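Local coordinates for serpin-12 (Manduca sexta, PDB 6CJ7), which probably inhibits serine proteases by the serpin mechanism and controls the prophenoloxidase activation system in larval hemolymph, at residues 128-131 against 132-135; 252-255 against 256-259; 362-366 against 367-371. All blocks are in the same frame, centred on the assembly; numbering follows the deposited sequence.

Contact 1 of 3, residues 128-131 against 132-135; sequences FGKP and ALAA
The first turn of helix 131-145 is built here, where Lys130 and Pro131 meet Leu133, Ala134 and Ala135. Lys130 stands at the N-cap. Its carbonyl accepts the first bond of the helix: Ala134 N lies 3.0 Å from Lys130 O, with an N-H...O angle of 163°, the donor coming in almost in line with the C=O bond. The next rung is, if anything, straighter, Ala135 N to Pro131 O at 2.9 Å, although this donor is tilted 22° from the carbonyl plane. Pro131, in the first turn, gives up no i-to-i-4 bond by lacking an N-H. In the serpin fold this is the start of the helix that joins strand 123-126 to strand 165-174. On the buried side the Phe128 ring reaches forward to the turn, Ala134 CB approaching it obliquely: with CG set beside the backbone N (chi1 -68°), Phe128 CD1 comes to 4.0 Å from Ala134 CB, although its own CB points off. The same ring touches Phe100 and Ser102 of strand 92-102, while Ala134 also meets Leu159. On the exposed side the aliphatic stem of Lys130 slants across Leu133, CB to CB at 4.0 Å and Lys130 CD to Leu133 CD2 at 4.1 Å.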
loop_
_atom_site.group_PDB
_atom_site.type_symbol
_atom_site.label_atom_id
_atom_site.label_comp_id
_atom_site.label_asym_id
_atom_site.label_seq_id
_atom_site.Cartn_x
_atom_site.Cartn_y
_atom_site.Cartn_z
ATOM N N PHE A 128 8.942 -15.672 -21.302
ATOM C CA PHE A 128 7.485 -15.647 -21.290
ATOM C C PHE A 128 6.861 -16.553 -22.347
ATOM O O PHE A 128 5.629 -16.603 -22.450
ATOM C CB PHE A 128 6.976 -14.206 -21.475
ATOM C CG PHE A 128 7.281 -13.291 -20.313
ATOM C CD1 PHE A 128 6.560 -13.390 -19.128
ATOM C CD2 PHE A 128 8.271 -12.326 -20.403
ATOM C CE1 PHE A 128 6.836 -12.544 -18.052
ATOM C CE2 PHE A 128 8.551 -11.480 -19.333
ATOM C CZ PHE A 128 7.830 -11.592 -18.154
ATOM N N GLY A 129 7.674 -17.270 -23.130
ATOM C CA GLY A 129 7.154 -18.124 -24.186
ATOM C C GLY A 129 6.324 -19.292 -23.700
ATOM O O GLY A 129 5.520 -19.825 -24.468
ATOM N N LYS A 130 6.517 -19.717 -22.449
ATOM C CA LYS A 130 5.630 -20.665 -21.782
ATOM C C LYS A 130 4.886 -19.876 -20.716
ATOM O O LYS A 130 5.376 -19.736 -19.579
ATOM C CB LYS A 130 6.380 -21.848 -21.162
ATOM C CG LYS A 130 6.980 -22.816 -22.175
ATOM C CD LYS A 130 7.745 -23.947 -21.493
ATOM C CE LYS A 130 8.331 -24.935 -22.491
ATOM N NZ LYS A 130 7.339 -25.726 -23.259
ATOM N N PRO A 131 3.707 -19.330 -21.038
ATOM C CA PRO A 131 3.061 -18.380 -20.113
ATOM C C PRO A 131 2.660 -18.989 -18.784
ATOM O O PRO A 131 2.791 -18.313 -17.761
ATOM C CB PRO A 131 1.827 -17.910 -20.903
ATOM C CG PRO A 131 2.148 -18.185 -22.337
ATOM C CD PRO A 131 3.024 -19.408 -22.340
ATOM N N ALA A 132 2.192 -20.240 -18.767
ATOM C CA ALA A 132 1.762 -20.842 -17.507
ATOM C C ALA A 132 2.948 -21.031 -16.570
ATOM O O ALA A 132 2.840 -20.796 -15.358
ATOM C CB ALA A 132 1.060 -22.174 -17.767
ATOM N N LEU A 133 4.089 -21.448 -17.120
ATOM C CA LEU A 133 5.296 -21.609 -16.317
ATOM C C LEU A 133 5.792 -20.272 -15.785
ATOM O O LEU A 133 6.184 -20.169 -14.616
ATOM C CB LEU A 133 6.370 -22.308 -17.153
ATOM C CG LEU A 133 7.793 -22.293 -16.619
ATOM C CD1 LEU A 133 7.880 -23.145 -15.359
ATOM C CD2 LEU A 133 8.742 -22.824 -17.677
ATOM N N ALA A 134 5.773 -19.234 -16.623
ATOM C CA ALA A 134 6.221 -17.914 -16.193
ATOM C C ALA A 134 5.334 -17.358 -15.084
ATOM O O ALA A 134 5.831 -16.849 -14.070
ATOM C CB ALA A 134 6.245 -16.952 -17.381
ATOM N N ALA A 135 4.009 -17.447 -15.263
ATOM C CA ALA A 135 3.086 -16.948 -14.244
ATOM C C ALA A 135 3.286 -17.674 -12.922
ATOM O O ALA A 135 3.337 -17.041 -11.860
ATOM C CB ALA A 135 1.638 -17.105 -14.712
#

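Contact 2 of 3, residues 252-255 against 256-259; sequences LSME and DVAS
Ser253 and Asp256 form a capping box at the start of helix 254-260, each side chain bonded to the other's backbone N-H. Asp256 N donates to Ser253 OG at 3.0 Å with an N-H...O angle of 160°, and Ser253 N returns a longer bond of 3.3 Å to Asp256 OD2, met on the anti side and 24° out of the carboxylate plane. Ser253 OG sits between its own backbone N and carbonyl carbon (chi1 75°), which places it to accept from Asp256 N and also to make a weak bond to Asp256 OD2. In this way the Asp256 N-H, in the first turn, and the N-H of the cap residue itself both find side-chain acceptors.

The tight part lies beneath the box, around a single methyl. Leu252 crosses Val257 at about a right angle, its CD2 3.8 Å from Val257 CG2, while Met254 runs alongside Val257 and brings CE to 3.8 Å from that same CG2. Val257 and Met254 face the hairpin strands, Val257 packing on Ile362 and Met254 on Met374. The loose side belongs to Glu255, exposed to solvent: its OE1 remains 6.5 Å from Asp256 OD2, so the two like charges stay apart. One turn on, Ser259 OG donates to Asp256 O at 2.6 Å.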
loop_
_atom_site.group_PDB
_atom_site.type_symbol
_atom_site.label_atom_id
_atom_site.label_comp_id
_atom_site.label_asym_id
_atom_site.label_seq_id
_atom_site.Cartn_x
_atom_site.Cartn_y
_atom_site.Cartn_z
ATOM N N LEU A 252 -8.855 14.440 3.132
ATOM C CA LEU A 252 -7.814 14.156 4.114
ATOM C C LEU A 252 -6.437 14.159 3.459
ATOM O O LEU A 252 -6.151 13.313 2.607
ATOM C CB LEU A 252 -8.086 12.808 4.778
ATOM C CG LEU A 252 -7.130 12.384 5.890
ATOM C CD1 LEU A 252 -7.293 13.289 7.099
ATOM C CD2 LEU A 252 -7.366 10.925 6.267
ATOM N N SER A 253 -5.578 15.089 3.871
ATOM C CA SER A 253 -4.210 15.123 3.376
ATOM C C SER A 253 -3.297 14.293 4.273
ATOM O O SER A 253 -3.589 14.049 5.445
ATOM C CB SER A 253 -3.693 16.559 3.293
ATOM O OG SER A 253 -3.386 17.069 4.576
ATOM N N MET A 254 -2.176 13.845 3.700
ATOM C CA MET A 254 -1.201 13.119 4.505
ATOM C C MET A 254 -0.448 14.042 5.454
ATOM O O MET A 254 0.105 13.567 6.451
ATOM C CB MET A 254 -0.219 12.356 3.611
ATOM C CG MET A 254 -0.828 11.159 2.890
ATOM S SD MET A 254 -1.673 9.986 3.987
ATOM C CE MET A 254 -3.390 10.316 3.588
ATOM N N GLU A 255 -0.424 15.348 5.175
ATOM C CA GLU A 255 0.077 16.297 6.159
ATOM C C GLU A 255 -0.835 16.333 7.378
ATOM O O GLU A 255 -0.356 16.413 8.515
ATOM C CB GLU A 255 0.209 17.685 5.532
ATOM C CG GLU A 255 1.313 17.793 4.468
ATOM C CD GLU A 255 0.993 17.037 3.179
ATOM O OE1 GLU A 255 -0.199 16.932 2.815
ATOM O OE2 GLU A 255 1.941 16.542 2.533
ATOM N N ASP A 256 -2.153 16.270 7.156
ATOM C CA ASP A 256 -3.093 16.114 8.264
ATOM C C ASP A 256 -2.801 14.839 9.044
ATOM O O ASP A 256 -2.737 14.851 10.281
ATOM C CB ASP A 256 -4.534 16.078 7.749
ATOM C CG ASP A 256 -5.007 17.411 7.213
ATOM O OD1 ASP A 256 -4.666 18.454 7.811
ATOM O OD2 ASP A 256 -5.739 17.407 6.198
ATOM N N VAL A 257 -2.633 13.725 8.331
ATOM C CA VAL A 257 -2.389 12.444 8.989
ATOM C C VAL A 257 -1.108 12.501 9.814
ATOM O O VAL A 257 -1.081 12.058 10.969
ATOM C CB VAL A 257 -2.355 11.307 7.948
ATOM C CG1 VAL A 257 -2.004 9.984 8.617
ATOM C CG2 VAL A 257 -3.712 11.188 7.263
ATOM N N ALA A 258 -0.036 13.064 9.249
ATOM C CA ALA A 258 1.215 13.163 9.999
ATOM C C ALA A 258 1.024 13.929 11.304
ATOM O O ALA A 258 1.598 13.561 12.334
ATOM C CB ALA A 258 2.297 13.823 9.142
ATOM N N SER A 259 0.200 14.985 11.287
ATOM C CA SER A 259 -0.065 15.756 12.499
ATOM C C SER A 259 -0.787 14.944 13.567
ATOM O O SER A 259 -0.697 15.289 14.752
ATOM C CB SER A 259 -0.895 17.001 12.174
ATOM O OG SER A 259 -2.282 16.691 12.108
#

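Contact 3 of 3, residues 362-366 against 367-371; sequences ILWDN and RSSIP
Trp364 and Asp365, at the end of strand 359-365, hold the returning residues Arg367 to Pro371 by backbone bonds, carboxylate bonds, water bridges and ring packing. In the backbone set, Asp365 N donates to Ile370 O at 3.0 Å, with an N-H...O angle of 168°, and Ser369 N reaches Asp365 O at 2.8 Å. Ser369 has positive phi, and it and Ile370 both face Asp365. Beyond them Trp364 and Pro371 form a non-hydrogen-bonded antiparallel pair, beside which Pro371 CA makes a C-H...O contact with Leu363 O.

The carboxylate set centres on Asp365 OD1. Arg367 N meets it nearly along its C-O axis, closing an Asx turn, and Ser368 N comes from 48° above the carboxylate plane, both at 3.0 Å. Arg87 adds a salt bridge to OD1, so three donors grip one oxygen, which probably favours the ionised carboxylate. One water links Asp365 OD2 to Ser368 OG; another accepts from Trp364 NE1 and bonds Ser369 OG.

The packing set is built on the indole. With CG anti to its backbone N (chi1 -168°), Trp364 swings under the returning strand, and Ile370 O lies over one ring face, toward the rim. Trp364 CZ2 lies 3.5 Å from Ser369 C. Trp364 CZ3 comes within 3.7 Å of Pro371 CD, and Pro371 CB lies 3.9 Å from Ile362 CG2, that isoleucine running alongside the proline. With Trp364 replaced, an alanine here is likely to leave a gap against Pro371 and the Ser369 backbone, and the bridging water without its N-H donor.

The whole is a tight beta hairpin closed by a G1 beta bulge, the C-terminal hairpin of the serpin fold.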
loop_
_atom_site.group_PDB
_atom_site.type_symbol
_atom_site.label_atom_id
_atom_site.label_comp_id
_atom_site.label_asym_id
_atom_site.label_seq_id
_atom_site.Cartn_x
_atom_site.Cartn_y
_atom_site.Cartn_z
ATOM N N ILE A 362 -5.108 3.617 8.146
ATOM C CA ILE A 362 -3.842 3.945 7.505
ATOM C C ILE A 362 -2.745 3.310 8.334
ATOM O O ILE A 362 -2.672 3.540 9.544
ATOM C CB ILE A 362 -3.633 5.463 7.396
ATOM C CG1 ILE A 362 -4.725 6.077 6.517
ATOM C CG2 ILE A 362 -2.243 5.783 6.818
ATOM C CD1 ILE A 362 -4.681 7.581 6.435
ATOM N N LEU A 363 -1.925 2.474 7.705
ATOM C CA LEU A 363 -0.745 1.942 8.367
ATOM C C LEU A 363 0.400 2.913 8.133
ATOM O O LEU A 363 0.766 3.181 6.983
ATOM C CB LEU A 363 -0.401 0.545 7.854
ATOM C CG LEU A 363 0.830 -0.033 8.569
ATOM C CD1 LEU A 363 0.475 -0.436 10.009
ATOM C CD2 LEU A 363 1.410 -1.206 7.776
ATOM N N TRP A 364 0.948 3.452 9.221
ATOM C CA TRP A 364 1.910 4.540 9.169
ATOM C C TRP A 364 3.268 4.029 9.627
ATOM O O TRP A 364 3.362 3.354 10.661
ATOM C CB TRP A 364 1.431 5.693 10.062
ATOM C CG TRP A 364 2.168 6.986 9.901
ATOM C CD1 TRP A 364 3.151 7.497 10.720
ATOM C CD2 TRP A 364 1.950 7.962 8.883
ATOM N NE1 TRP A 364 3.563 8.722 10.252
ATOM C CE2 TRP A 364 2.840 9.030 9.123
ATOM C CE3 TRP A 364 1.089 8.032 7.777
ATOM C CZ2 TRP A 364 2.891 10.158 8.298
ATOM C CZ3 TRP A 364 1.146 9.158 6.965
ATOM C CH2 TRP A 364 2.031 10.194 7.227
ATOM N N ASP A 365 4.306 4.330 8.848
ATOM C CA ASP A 365 5.687 4.106 9.270
ATOM C C ASP A 365 6.111 5.299 10.124
ATOM O O ASP A 365 6.211 6.426 9.625
ATOM C CB ASP A 365 6.583 3.907 8.047
ATOM C CG ASP A 365 7.995 3.458 8.418
ATOM O OD1 ASP A 365 8.630 4.086 9.309
ATOM O OD2 ASP A 365 8.478 2.463 7.832
ATOM N N ASN A 366 6.279 5.073 11.436
ATOM C CA ASN A 366 6.530 6.166 12.371
ATOM C C ASN A 366 7.928 6.749 12.248
ATOM O O ASN A 366 8.184 7.843 12.776
ATOM C CB ASN A 366 6.328 5.683 13.804
ATOM C CG ASN A 366 4.889 5.372 14.104
ATOM O OD1 ASN A 366 3.992 5.934 13.480
ATOM N ND2 ASN A 366 4.652 4.480 15.060
ATOM N N ARG A 367 8.854 6.021 11.638
ATOM C CA ARG A 367 10.210 6.535 11.509
ATOM C C ARG A 367 10.382 7.311 10.209
ATOM O O ARG A 367 11.065 8.340 10.179
ATOM C CB ARG A 367 11.232 5.393 11.573
ATOM C CG ARG A 367 12.695 5.861 11.323
ATOM C CD ARG A 367 13.376 6.153 12.594
ATOM N NE ARG A 367 14.759 6.665 12.468
ATOM C CZ ARG A 367 15.820 6.076 13.002
ATOM N NH1 ARG A 367 15.682 4.937 13.678
ATOM N NH2 ARG A 367 17.015 6.624 12.861
ATOM N N SER A 368 9.757 6.844 9.133
ATOM C CA SER A 368 9.889 7.496 7.834
ATOM C C SER A 368 8.730 8.432 7.505
ATOM O O SER A 368 8.811 9.163 6.511
ATOM C CB SER A 368 10.037 6.443 6.730
ATOM O OG SER A 368 11.318 5.832 6.803
ATOM N N SER A 369 7.664 8.422 8.313
ATOM C CA SER A 369 6.529 9.336 8.165
ATOM C C SER A 369 5.868 9.199 6.799
ATOM O O SER A 369 5.660 10.184 6.088
ATOM C CB SER A 369 6.948 10.786 8.407
ATOM O OG SER A 369 7.423 10.954 9.731
ATOM N N ILE A 370 5.516 7.963 6.450
ATOM C CA ILE A 370 4.825 7.680 5.186
ATOM C C ILE A 370 3.713 6.674 5.431
ATOM O O ILE A 370 3.768 5.850 6.353
ATOM C CB ILE A 370 5.784 7.133 4.109
ATOM C CG1 ILE A 370 6.510 5.881 4.596
ATOM C CG2 ILE A 370 6.778 8.191 3.651
ATOM C CD1 ILE A 370 7.106 5.077 3.451
ATOM N N PRO A 371 2.661 6.736 4.609
ATOM C CA PRO A 371 1.586 5.733 4.668
ATOM C C PRO A 371 1.959 4.489 3.876
ATOM O O PRO A 371 2.033 4.511 2.642
ATOM C CB PRO A 371 0.392 6.473 4.048
ATOM C CG PRO A 371 1.039 7.414 3.056
ATOM C CD PRO A 371 2.330 7.858 3.712
HETATM O O HOH W 1 5.327 10.612 11.636
HETATM O O HOH W 2 11.014 3.188 6.920
#

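In the fold
Followed from the N terminus, the three contacts come in series and none nests in or crosses another, since each closes between adjacent segments. Contact 1 closes the bend between strand 123-126 and helix 131-145. Contact 2 opens helix 254-260 directly after helix 245-251, and contact 3 turns strand 359-365 back into strand 370-377. Contact 1 stands apart, its centre about 43 Å from that of contact 2 and about 37 Å from that of contact 3, across the centre of the chain. Contacts 2 and 3 touch: Val257 CG1 lies 3.7 Å from Trp364 CZ3, and Met254 SD 3.9 Å from Pro371 CG, packing the helix onto the hairpin.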